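Local coordinates for protein phosphoribosylaminoimidazole carboxylase (Treponema denticola, PDB 5C5D) that catalyses the reversible carboxylation of 5-aminoimidazole ribonucleotide with carbon dioxide, giving 4-carboxy-5-aminoimidazole ribonucleotide in purine biosynthesis, at residues I7-S12 with Y32-G37; G16-I21 with I63-R68; F75-V80 with I109-V114; I85-P90 with L115-A120. The protein carries 1 engineered substitution. One frame throughout, in Å; residues are numbered along the deposited sequence. Where two conformers were deposited one is given.

Contact 1: I7-S12 with Y32-G37; sequences ILMGSS and YAIRIG
Met9 meets both isoleucines of the adjoining strand. Its CG sits between the backbone N and the carbonyl carbon (chi1 75°) and rests 3.7 Å from Ile36 CG1; a bend at chi3 then turns the methyl back along the sheet toward Ile34. The resulting 3.2 Å between Met9 CE and Ile34 CG2 is tighter than normal carbon packing. Ser12 CB lies 3.7 Å from Ile36 CD1, so Ile36 has a neighbour on the turn as well as on the strand. Beneath these side chains runs a regular parallel pairing, in which Ile7 N donates to Ala33 O at 2.7 Å and Gly37 N to Met9 O at 2.8 Å, with Arg35 using its N toward Ile7 and its O toward Met9 in between. On the other face Leu8 CD1 reaches Arg35 CB at 3.9 Å, while the guanidinium leaves to form a salt bridge with Asp154 of a neighbouring subunit. Farther out, Ala18 of helix 15-27 packs on Ile7 and Met9. Strand 4-9, that helix and strand 31-36 form a beta-alpha-beta unit of a flavodoxin-like fold, whose first strand runs straight into the substrate-binding turn at Ser11.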
loop_
_atom_site.group_PDB
_atom_site.type_symbol
_atom_site.label_atom_id
_atom_site.label_comp_id
_atom_site.label_asym_id
_atom_site.label_seq_id
_atom_site.Cartn_x
_atom_site.Cartn_y
_atom_site.Cartn_z
ATOM N N ILE D 7 -25.764 10.889 16.928
ATOM C CA ILE D 7 -24.433 11.060 16.352
ATOM C C ILE D 7 -23.460 11.117 17.492
ATOM O O ILE D 7 -23.470 12.083 18.258
ATOM C CB ILE D 7 -24.340 12.336 15.514
ATOM C CG1 ILE D 7 -25.419 12.323 14.439
ATOM C CG2 ILE D 7 -22.944 12.452 14.882
ATOM C CD1 ILE D 7 -25.540 13.642 13.681
ATOM N N LEU D 8 -22.650 10.075 17.649
ATOM C CA LEU D 8 -21.725 9.974 18.779
ATOM C C LEU D 8 -20.289 9.981 18.300
ATOM O O LEU D 8 -19.892 9.133 17.484
ATOM C CB LEU D 8 -22.004 8.699 19.585
ATOM C CG LEU D 8 -20.994 8.419 20.695
ATOM C CD1 LEU D 8 -20.946 9.528 21.738
ATOM C CD2 LEU D 8 -21.317 7.081 21.340
ATOM N N MET D 9 -19.510 10.944 18.788
ATOM C CA MET D 9 -18.137 11.088 18.340
ATOM C C MET D 9 -17.164 10.890 19.504
ATOM O O MET D 9 -17.491 11.190 20.651
ATOM C CB MET D 9 -17.943 12.474 17.717
ATOM C CG MET D 9 -17.885 13.551 18.737
ATOM S SD MET D 9 -17.960 15.203 17.971
ATOM C CE MET D 9 -19.725 15.370 17.785
ATOM N N GLY D 10 -15.968 10.401 19.194
ATOM C CA GLY D 10 -15.001 10.064 20.217
ATOM C C GLY D 10 -14.332 11.270 20.815
ATOM O O GLY D 10 -13.851 11.204 21.938
ATOM N N SER D 11 -14.305 12.361 20.062
ATOM C CA SER D 11 -13.636 13.581 20.497
ATOM C C SER D 11 -14.316 14.827 19.960
ATOM O O SER D 11 -14.810 14.839 18.830
ATOM C CB SER D 11 -12.179 13.571 20.027
ATOM O OG SER D 11 -11.587 14.845 20.169
ATOM N N SER D 12 -14.304 15.891 20.756
ATOM C CA SER D 12 -14.836 17.162 20.287
ATOM C C SER D 12 -14.093 17.648 19.045
ATOM O O SER D 12 -14.597 18.504 18.324
ATOM C CB SER D 12 -14.772 18.220 21.383
ATOM O OG SER D 12 -13.438 18.531 21.754
ATOM N N TYR D 32 -31.955 14.578 15.297
ATOM C CA TYR D 32 -30.642 14.043 15.673
ATOM C C TYR D 32 -30.220 14.562 17.056
ATOM O O TYR D 32 -30.753 15.564 17.573
ATOM C CB TYR D 32 -29.568 14.393 14.621
ATOM C CG TYR D 32 -29.341 15.874 14.513
ATOM C CD1 TYR D 32 -28.529 16.523 15.420
ATOM C CD2 TYR D 32 -29.931 16.612 13.500
ATOM C CE1 TYR D 32 -28.330 17.891 15.347
ATOM C CE2 TYR D 32 -29.725 17.969 13.404
ATOM C CZ TYR D 32 -28.925 18.604 14.344
ATOM O OH TYR D 32 -28.700 19.965 14.288
ATOM N N ALA D 33 -29.310 13.822 17.674
ATOM C CA ALA D 33 -28.621 14.255 18.874
ATOM C C ALA D 33 -27.146 14.124 18.604
ATOM O O ALA D 33 -26.742 13.186 17.954
ATOM C CB ALA D 33 -29.027 13.412 20.051
ATOM N N ILE D 34 -26.360 15.105 19.063
ATOM C CA ILE D 34 -24.908 15.053 18.939
ATOM C C ILE D 34 -24.294 14.930 20.311
ATOM O O ILE D 34 -24.581 15.730 21.203
ATOM C CB ILE D 34 -24.356 16.291 18.258
ATOM C CG1 ILE D 34 -24.887 16.362 16.845
ATOM C CG2 ILE D 34 -22.813 16.249 18.258
ATOM C CD1 ILE D 34 -24.492 17.621 16.098
ATOM N N ARG D 35 -23.457 13.908 20.462
ATOM C CA ARG D 35 -22.842 13.584 21.744
ATOM C C ARG D 35 -21.374 13.251 21.562
ATOM O O ARG D 35 -20.927 12.887 20.475
ATOM C CB ARG D 35 -23.546 12.412 22.418
ATOM C CG ARG D 35 -25.061 12.574 22.608
ATOM C CD ARG D 35 -25.350 13.694 23.584
ATOM N NE ARG D 35 -24.779 13.468 24.908
ATOM C CZ ARG D 35 -25.375 12.797 25.898
ATOM N NH1 ARG D 35 -26.593 12.285 25.755
ATOM N NH2 ARG D 35 -24.761 12.692 27.071
ATOM N N ILE D 36 -20.645 13.372 22.659
ATOM C CA ILE D 36 -19.236 13.063 22.714
ATOM C C ILE D 36 -18.936 12.011 23.775
ATOM O O ILE D 36 -19.380 12.115 24.911
ATOM C CB ILE D 36 -18.416 14.336 23.024
ATOM C CG1 ILE D 36 -18.569 15.345 21.890
ATOM C CG2 ILE D 36 -16.937 14.012 23.162
ATOM C CD1 ILE D 36 -18.067 16.749 22.261
ATOM N N GLY D 37 -18.148 11.017 23.401
ATOM C CA GLY D 37 -17.701 10.022 24.345
ATOM C C GLY D 37 -16.744 9.066 23.689
ATOM O O GLY D 37 -16.948 8.663 22.544
#

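Contact 2: G16-I21 with I63-R68; sequences GHAEKI and ITIAGR
Segment 16-21 of helix 15-27 runs nearly antiparallel to strand 63-65, at 159° between their directions and 9.9 Å between the axes, with no hydrogen bond joining them. The space between is filled chiefly by isoleucine. Ile21 and Ile65 come tip to tip, CD1 to CD1 at 3.8 Å, whereas Ile21 and Ile63 slide past one another in opposite senses and bring Ile21 CG2 to 3.7 Å from Ile63 CD1. The same Ile65 methyl also fits against a turn of the helix: Ile65 CD1 is 3.7 Å from Ala18 CB, and the small alanine lets the strand side chain approach the helix backbone. The CG2 branch of Ile65 meets His17. With CG trans to the backbone N (chi1 -172°), the imidazole of His17 swings toward the strand and places CD2 3.6 Å from Ile65 CG2, at an oblique inclination. The polar side of this ring is used elsewhere, NE2 being hydrogen-bonded to Cys87 O, which ties the start of the helix to the loop after strand 84-86. Pro117 of helix 117-129 touches His17 and Ile21, strand 4-9 contributes Ile7 and Met9 beside Ala18, and helix 72-79 packs on Thr64 from the opposite face of the sheet.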
loop_
_atom_site.group_PDB
_atom_site.type_symbol
_atom_site.label_atom_id
_atom_site.label_comp_id
_atom_site.label_asym_id
_atom_site.label_seq_id
_atom_site.Cartn_x
_atom_site.Cartn_y
_atom_site.Cartn_z
ATOM N N GLY D 16 -16.842 19.175 13.527
ATOM C CA GLY D 16 -17.138 19.639 12.176
ATOM C C GLY D 16 -17.705 18.547 11.286
ATOM O O GLY D 16 -18.626 18.771 10.504
ATOM N N HIS D 17 -17.143 17.351 11.412
ATOM C CA HIS D 17 -17.591 16.171 10.689
ATOM C C HIS D 17 -18.997 15.779 11.116
ATOM O O HIS D 17 -19.882 15.561 10.297
ATOM C CB HIS D 17 -16.580 15.048 10.947
ATOM C CG HIS D 17 -16.794 13.820 10.136
ATOM N ND1 HIS D 17 -16.421 13.737 8.812
ATOM C CD2 HIS D 17 -17.285 12.602 10.466
ATOM C CE1 HIS D 17 -16.692 12.525 8.359
ATOM N NE2 HIS D 17 -17.208 11.810 9.350
ATOM N N ALA D 18 -19.215 15.770 12.418
ATOM C CA ALA D 18 -20.549 15.487 12.946
ATOM C C ALA D 18 -21.574 16.506 12.438
ATOM O O ALA D 18 -22.715 16.151 12.140
ATOM C CB ALA D 18 -20.522 15.481 14.458
ATOM N N GLU D 19 -21.191 17.781 12.359
ATOM C CA GLU D 19 -22.112 18.816 11.919
ATOM C C GLU D 19 -22.527 18.620 10.469
ATOM O O GLU D 19 -23.667 18.933 10.091
ATOM C CB GLU D 19 -21.483 20.206 12.103
ATOM C CG GLU D 19 -21.417 20.636 13.562
ATOM C CD GLU D 19 -20.636 21.930 13.785
ATOM O OE1 GLU D 19 -19.685 22.224 13.022
ATOM O OE2 GLU D 19 -20.983 22.649 14.736
ATOM N N LYS D 20 -21.619 18.111 9.645
ATOM C CA LYS D 20 -21.963 17.835 8.256
ATOM C C LYS D 20 -23.035 16.795 8.176
ATOM O O LYS D 20 -23.935 16.881 7.338
ATOM C CB LYS D 20 -20.759 17.373 7.454
ATOM C CG LYS D 20 -19.832 18.515 7.103
ATOM C CD LYS D 20 -18.652 18.025 6.332
ATOM C CE LYS D 20 -17.870 19.174 5.795
ATOM N NZ LYS D 20 -17.122 18.702 4.628
ATOM N N ILE D 21 -22.946 15.795 9.046
ATOM C CA ILE D 21 -23.956 14.755 9.064
ATOM C C ILE D 21 -25.278 15.313 9.561
ATOM O O ILE D 21 -26.328 15.053 8.987
ATOM C CB ILE D 21 -23.528 13.570 9.953
ATOM C CG1 ILE D 21 -22.239 12.979 9.412
ATOM C CG2 ILE D 21 -24.633 12.492 9.998
ATOM C CD1 ILE D 21 -21.580 11.951 10.347
ATOM N N ILE D 63 -24.868 6.893 14.609
ATOM C CA ILE D 63 -23.774 7.129 13.659
ATOM C C ILE D 63 -22.555 7.444 14.511
ATOM O O ILE D 63 -22.551 8.425 15.262
ATOM C CB ILE D 63 -24.085 8.252 12.668
ATOM C CG1 ILE D 63 -25.315 7.911 11.834
ATOM C CG2 ILE D 63 -22.881 8.516 11.760
ATOM C CD1 ILE D 63 -25.742 9.064 10.881
ATOM N N THR D 64 -21.518 6.619 14.389
ATOM C CA THR D 64 -20.355 6.696 15.256
ATOM C C THR D 64 -19.126 7.192 14.520
ATOM O O THR D 64 -18.782 6.723 13.449
ATOM C CB THR D 64 -20.088 5.333 15.884
ATOM O OG1 THR D 64 -20.101 4.346 14.828
ATOM C CG2 THR D 64 -21.163 5.039 16.937
ATOM N N ILE D 65 -18.524 8.211 15.109
ATOM C CA ILE D 65 -17.396 8.937 14.515
ATOM C C ILE D 65 -16.153 8.864 15.380
ATOM O O ILE D 65 -16.140 9.418 16.453
ATOM C CB ILE D 65 -17.736 10.414 14.356
ATOM C CG1 ILE D 65 -18.988 10.581 13.485
ATOM C CG2 ILE D 65 -16.599 11.183 13.711
ATOM C CD1 ILE D 65 -19.582 11.991 13.630
ATOM N N ALA D 66 -15.108 8.186 14.923
ATOM C CA ALA D 66 -13.881 8.129 15.689
ATOM C C ALA D 66 -12.701 8.075 14.741
ATOM O O ALA D 66 -12.705 7.280 13.799
ATOM C CB ALA D 66 -13.864 6.945 16.602
ATOM N N GLY D 67 -11.705 8.916 15.014
ATOM C CA GLY D 67 -10.506 8.921 14.202
ATOM C C GLY D 67 -9.484 7.913 14.671
ATOM O O GLY D 67 -9.697 7.172 15.640
ATOM N N ARG D 68 -8.349 7.896 13.973
ATOM C CA ARG D 68 -7.284 6.961 14.268
ATOM C C ARG D 68 -7.853 5.577 14.278
ATOM O O ARG D 68 -8.682 5.274 13.423
ATOM C CB ARG D 68 -6.597 7.355 15.566
ATOM C CG ARG D 68 -6.009 8.723 15.413
ATOM C CD ARG D 68 -5.132 9.108 16.585
ATOM N NE ARG D 68 -4.379 10.302 16.242
ATOM C CZ ARG D 68 -3.388 10.804 16.964
ATOM N NH1 ARG D 68 -3.023 10.219 18.096
ATOM N NH2 ARG D 68 -2.766 11.899 16.547
#

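Contact 3: F75-V80 with I109-V114; sequences FVDGFV and ISPALV
Asp77 lays its carboxylate against the Ser110-Pro111 step, with Asp77 CG 3.7 Å from Pro111 CD and the proline ring flanking it. A chi1 of -164° directs the group away from the helix backbone and into the turn of the other segment, where the two oxygens take different tasks. Asp77 OD2 accepts the amide of Ser110 at 2.8 Å; that N-H arrives from above the carboxylate plane, 53° out of it. Asp77 OD1 instead accepts a hydrogen bond from a bound water at 2.7 Å, and the same water donates a second to Ser110 O at 2.8 Å. The carboxylate and its water thus hold both the amide and the carbonyl of a single residue, fixing the chain at Ser110, on its way into the strand.

Beside this polar grip is a small apolar one. Ile109 CD1 touches Gly78 CA at 3.5 Å, an approach that the lack of a side chain on Gly78 makes possible, while Ile109 CG2 stays near Asp77 OD2 at 3.9 Å. Phe75 and Ile109 both pack on His40 of another subunit.

Further partners surround the carboxylate: Thr84 OG1 is hydrogen-bonded to OD1, and Arg126 of a different neighbouring subunit forms a salt bridge with OD2. A buried acid surrounded in this way by an amide, a hydroxyl, a water and a guanidinium probably remains ionised. The chemistry is consistent with one carboxylate linking helix 72-79, the Ser110 region and a neighbouring subunit.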
loop_
_atom_site.group_PDB
_atom_site.type_symbol
_atom_site.label_atom_id
_atom_site.label_comp_id
_atom_site.label_asym_id
_atom_site.label_seq_id
_atom_site.Cartn_x
_atom_site.Cartn_y
_atom_site.Cartn_z
ATOM N N PHE D 75 -17.767 -0.846 19.595
ATOM C CA PHE D 75 -18.215 -0.808 20.982
ATOM C C PHE D 75 -19.688 -0.505 21.063
ATOM O O PHE D 75 -20.447 -1.195 21.728
ATOM C CB PHE D 75 -17.413 0.238 21.720
ATOM C CG PHE D 75 -17.746 0.348 23.170
ATOM C CD1 PHE D 75 -17.233 -0.558 24.074
ATOM C CD2 PHE D 75 -18.565 1.356 23.628
ATOM C CE1 PHE D 75 -17.534 -0.459 25.422
ATOM C CE2 PHE D 75 -18.870 1.463 24.988
ATOM C CZ PHE D 75 -18.350 0.558 25.873
ATOM N N VAL D 76 -20.091 0.528 20.345
ATOM C CA VAL D 76 -21.490 0.922 20.327
ATOM C C VAL D 76 -22.325 -0.154 19.639
ATOM O O VAL D 76 -23.378 -0.538 20.126
ATOM C CB VAL D 76 -21.674 2.260 19.606
ATOM C CG1 VAL D 76 -23.154 2.593 19.397
ATOM C CG2 VAL D 76 -20.972 3.389 20.381
ATOM N N ASP D 77 -21.859 -0.636 18.486
ATOM C CA ASP D 77 -22.580 -1.683 17.777
ATOM C C ASP D 77 -22.777 -2.958 18.612
ATOM O O ASP D 77 -23.824 -3.621 18.533
ATOM C CB ASP D 77 -21.858 -2.040 16.485
ATOM C CG ASP D 77 -22.729 -2.814 15.573
ATOM O OD1 ASP D 77 -23.518 -2.181 14.831
ATOM O OD2 ASP D 77 -22.636 -4.056 15.632
ATOM N N GLY D 78 -21.800 -3.303 19.446
ATOM C CA GLY D 78 -21.948 -4.463 20.304
ATOM C C GLY D 78 -22.911 -4.272 21.462
ATOM O O GLY D 78 -23.379 -5.241 22.049
ATOM N N PHE D 79 -23.198 -3.022 21.788
ATOM C CA PHE D 79 -24.060 -2.698 22.920
ATOM C C PHE D 79 -25.535 -2.531 22.528
ATOM O O PHE D 79 -26.433 -3.063 23.206
ATOM C CB PHE D 79 -23.564 -1.417 23.594
ATOM C CG PHE D 79 -24.275 -1.133 24.889
ATOM C CD1 PHE D 79 -23.789 -1.649 26.079
ATOM C CD2 PHE D 79 -25.458 -0.422 24.902
ATOM C CE1 PHE D 79 -24.464 -1.440 27.263
ATOM C CE2 PHE D 79 -26.141 -0.207 26.091
ATOM C CZ PHE D 79 -25.633 -0.720 27.267
ATOM N N VAL D 80 -25.806 -1.780 21.460
ATOM C CA VAL D 80 -27.187 -1.402 21.147
ATOM C C VAL D 80 -27.885 -2.501 20.362
ATOM O O VAL D 80 -27.236 -3.374 19.775
ATOM C CB VAL D 80 -27.259 -0.073 20.356
ATOM C CG1 VAL D 80 -26.565 1.055 21.095
ATOM C CG2 VAL D 80 -26.596 -0.193 18.977
ATOM N N ILE D 109 -20.458 -8.239 14.817
ATOM C CA ILE D 109 -20.369 -6.797 15.012
ATOM C C ILE D 109 -20.541 -6.200 13.624
ATOM O O ILE D 109 -19.710 -6.428 12.732
ATOM C CB ILE D 109 -19.015 -6.392 15.663
ATOM C CG1 ILE D 109 -18.963 -6.925 17.091
ATOM C CG2 ILE D 109 -18.803 -4.894 15.657
ATOM C CD1 ILE D 109 -20.006 -6.316 18.058
ATOM N N SER D 110 -21.639 -5.490 13.404
ATOM C CA SER D 110 -22.058 -5.199 12.016
ATOM C C SER D 110 -22.370 -3.737 11.713
ATOM O O SER D 110 -23.384 -3.449 11.101
ATOM C CB SER D 110 -23.292 -6.052 11.686
ATOM O OG SER D 110 -24.380 -5.691 12.519
ATOM N N PRO D 111 -21.492 -2.795 12.124
ATOM C CA PRO D 111 -21.781 -1.415 11.728
ATOM C C PRO D 111 -21.686 -1.241 10.222
ATOM O O PRO D 111 -20.817 -1.846 9.597
ATOM C CB PRO D 111 -20.701 -0.620 12.453
ATOM C CG PRO D 111 -19.603 -1.596 12.658
ATOM C CD PRO D 111 -20.236 -2.885 12.887
ATOM N N ALA D 112 -22.587 -0.464 9.648
ATOM C CA ALA D 112 -22.530 -0.055 8.243
ATOM C C ALA D 112 -21.441 0.985 8.044
ATOM O O ALA D 112 -21.522 2.051 8.633
ATOM C CB ALA D 112 -23.856 0.529 7.848
ATOM N N LEU D 113 -20.439 0.718 7.209
ATOM C CA LEU D 113 -19.411 1.724 6.969
ATOM C C LEU D 113 -19.765 2.588 5.756
ATOM O O LEU D 113 -20.116 2.059 4.687
ATOM C CB LEU D 113 -18.077 1.051 6.726
ATOM C CG LEU D 113 -16.885 1.975 6.466
ATOM C CD1 LEU D 113 -16.643 2.996 7.590
ATOM C CD2 LEU D 113 -15.679 1.075 6.253
ATOM N N VAL D 114 -19.714 3.904 5.947
ATOM C CA VAL D 114 -19.914 4.878 4.869
ATOM C C VAL D 114 -18.890 5.978 5.026
ATOM O O VAL D 114 -18.709 6.487 6.135
ATOM C CB VAL D 114 -21.320 5.468 4.912
ATOM C CG1 VAL D 114 -21.522 6.518 3.847
ATOM C CG2 VAL D 114 -22.347 4.383 4.698
HETATM O O HOH W 1 -25.355 -2.575 12.868
#

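Contact 4: I85-P90 with L115-A120; sequences IACPPP and LEPKNA. With EDO (1,2-ethanediol), chain I.
Cys87 sets its sulfur over flat peptide groups: SG stands almost straight above the face of the Glu116-Pro117 peptide, 4.0 Å from Glu116 C, and is also raised above the plane of the Leu115-Glu116 peptide, 3.7 Å from Leu115 O. A chi1 of -175° points the thiol into this first turn of the helix, where SG is 3.9 Å from Pro117 CA. Ala120, one turn on, meets the same sulfur, with CB 3.9 Å from Cys87 SG, and Ile85 CG2 meets that methyl at 4.1 Å. Closer to solvent the link becomes polar: a water donates to Pro88 O and to Leu115 O, 2.6 Å from each, and so bridges two loops that form no direct hydrogen bond. An ethanediol, probably from crystallisation, donates through O1 to Pro89 O at 3.2 Å. Glu116 occupies the N-cap position, and its O accepts the amide of Ala120 at 2.9 Å; its carboxylate pairs with Arg68 of another subunit. Through Cys87, Ile85 and Ala120, helix 117-129 packs back across strand 84-86, the neighbour of the strand it follows, as in the alpha/beta layering of flavodoxin-like folds, and the proline run leaving that strand passes near the substrate-binding residue Gly67.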
loop_
_atom_site.group_PDB
_atom_site.type_symbol
_atom_site.label_atom_id
_atom_site.label_comp_id
_atom_site.label_asym_id
_atom_site.label_seq_id
_atom_site.Cartn_x
_atom_site.Cartn_y
_atom_site.Cartn_z
ATOM N N ILE D 85 -24.167 2.900 12.133
ATOM C CA ILE D 85 -23.401 3.360 10.956
ATOM C C ILE D 85 -22.071 3.946 11.441
ATOM O O ILE D 85 -22.061 4.796 12.318
ATOM C CB ILE D 85 -24.194 4.431 10.192
ATOM C CG1 ILE D 85 -25.509 3.870 9.659
ATOM C CG2 ILE D 85 -23.356 5.063 9.048
ATOM C CD1 ILE D 85 -26.464 4.934 9.169
ATOM N N ALA D 86 -20.956 3.478 10.881
ATOM C CA ALA D 86 -19.640 4.081 11.126
ATOM C C ALA D 86 -19.343 5.095 10.048
ATOM O O ALA D 86 -19.409 4.762 8.883
ATOM C CB ALA D 86 -18.561 3.024 11.124
ATOM N N CYS D 87 -18.972 6.301 10.440
ATOM C CA CYS D 87 -18.578 7.318 9.480
ATOM C C CYS D 87 -17.362 8.023 10.061
ATOM O O CYS D 87 -17.484 9.080 10.695
ATOM C CB CYS D 87 -19.720 8.275 9.215
ATOM S SG CYS D 87 -19.319 9.479 7.912
ATOM N N PRO D 88 -16.170 7.426 9.860
ATOM C CA PRO D 88 -14.978 7.987 10.471
ATOM C C PRO D 88 -14.579 9.286 9.761
ATOM O O PRO D 88 -14.920 9.465 8.583
ATOM C CB PRO D 88 -13.936 6.891 10.282
ATOM C CG PRO D 88 -14.360 6.172 9.052
ATOM C CD PRO D 88 -15.878 6.178 9.126
ATOM N N PRO D 89 -13.879 10.177 10.471
ATOM C CA PRO D 89 -13.377 11.380 9.834
ATOM C C PRO D 89 -12.298 11.011 8.842
ATOM O O PRO D 89 -11.672 9.965 8.970
ATOM C CB PRO D 89 -12.812 12.198 10.996
ATOM C CG PRO D 89 -12.419 11.186 12.031
ATOM C CD PRO D 89 -13.362 10.010 11.840
ATOM N N PRO D 90 -12.107 11.839 7.822
ATOM C CA PRO D 90 -11.105 11.446 6.836
ATOM C C PRO D 90 -9.698 11.678 7.357
ATOM O O PRO D 90 -9.465 12.590 8.148
ATOM C CB PRO D 90 -11.425 12.345 5.643
ATOM C CG PRO D 90 -12.050 13.556 6.253
ATOM C CD PRO D 90 -12.879 13.010 7.389
ATOM N N LEU D 115 -18.225 6.367 3.941
ATOM C CA LEU D 115 -17.184 7.375 4.078
ATOM C C LEU D 115 -17.654 8.811 4.175
ATOM O O LEU D 115 -17.123 9.586 4.978
ATOM C CB LEU D 115 -16.221 7.291 2.906
ATOM C CG LEU D 115 -15.328 6.064 2.853
ATOM C CD1 LEU D 115 -14.289 6.281 1.775
ATOM C CD2 LEU D 115 -14.672 5.825 4.187
ATOM N N GLU D 116 -18.576 9.210 3.314
ATOM C CA GLU D 116 -18.938 10.605 3.266
ATOM C C GLU D 116 -20.057 10.925 4.252
ATOM O O GLU D 116 -21.081 10.236 4.276
ATOM C CB GLU D 116 -19.393 10.979 1.869
ATOM C CG GLU D 116 -18.332 10.959 0.777
ATOM C CD GLU D 116 -17.354 12.090 0.874
ATOM O OE1 GLU D 116 -17.700 13.115 1.485
ATOM O OE2 GLU D 116 -16.225 11.952 0.340
ATOM N N PRO D 117 -19.911 12.014 4.993
ATOM C CA PRO D 117 -20.950 12.414 5.946
ATOM C C PRO D 117 -22.331 12.596 5.327
ATOM O O PRO D 117 -23.317 12.185 5.951
ATOM C CB PRO D 117 -20.420 13.738 6.517
ATOM C CG PRO D 117 -19.208 14.081 5.752
ATOM C CD PRO D 117 -18.709 12.862 5.086
ATOM N N LYS D 118 -22.435 13.162 4.129
ATOM C CA LYS D 118 -23.756 13.299 3.522
ATOM C C LYS D 118 -24.346 11.927 3.232
ATOM O O LYS D 118 -25.573 11.770 3.264
ATOM C CB LYS D 118 -23.693 14.131 2.234
ATOM C CG LYS D 118 -23.448 15.610 2.474
ATOM C CD LYS D 118 -23.559 16.384 1.174
ATOM C CE LYS D 118 -23.196 17.833 1.363
ATOM N NZ LYS D 118 -23.263 18.578 0.077
ATOM N N ASN D 119 -23.484 10.949 2.925
ATOM C CA ASN D 119 -23.943 9.591 2.610
ATOM C C ASN D 119 -24.312 8.858 3.874
ATOM O O ASN D 119 -25.182 8.022 3.844
ATOM C CB ASN D 119 -22.894 8.811 1.807
ATOM C CG ASN D 119 -22.885 9.234 0.341
ATOM O OD1 ASN D 119 -23.867 9.800 -0.133
ATOM N ND2 ASN D 119 -21.779 9.004 -0.371
ATOM N N ALA D 120 -23.690 9.190 4.996
ATOM C CA ALA D 120 -24.117 8.549 6.235
ATOM C C ALA D 120 -25.547 9.009 6.571
ATOM O O ALA D 120 -26.408 8.225 7.003
ATOM C CB ALA D 120 -23.159 8.861 7.389
HETATM C C1 EDO I . -9.897 6.962 7.322
HETATM O O1 EDO I . -11.279 7.288 7.310
HETATM C C2 EDO I . -9.409 7.157 5.907
HETATM O O2 EDO I . -9.884 8.418 5.403
HETATM O O HOH W 2 -14.726 9.999 6.002
#

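All four contacts reach one parallel sheet, but at different depths. Contacts 1, 2 and 3 are buried, while contact 4 is only partly so. Contact 1 joins two strands through their backbones; contact 2 sets the helix connecting those strands on the next strand by packing, chiefly of isoleucines, without a hydrogen bond. The two meet where Leu8 pairs with Ile63 and Ile65. Contact 4 continues the apolar packing across the same face, then gives way to water at its loops. Contact 3, on the side of helix 72-79, relies on a charge instead and lies away from the substrate residues. Contacts 3 and 4 share the pairing of strands 84-86 and 112-113, and both touch the same neighbouring subunit.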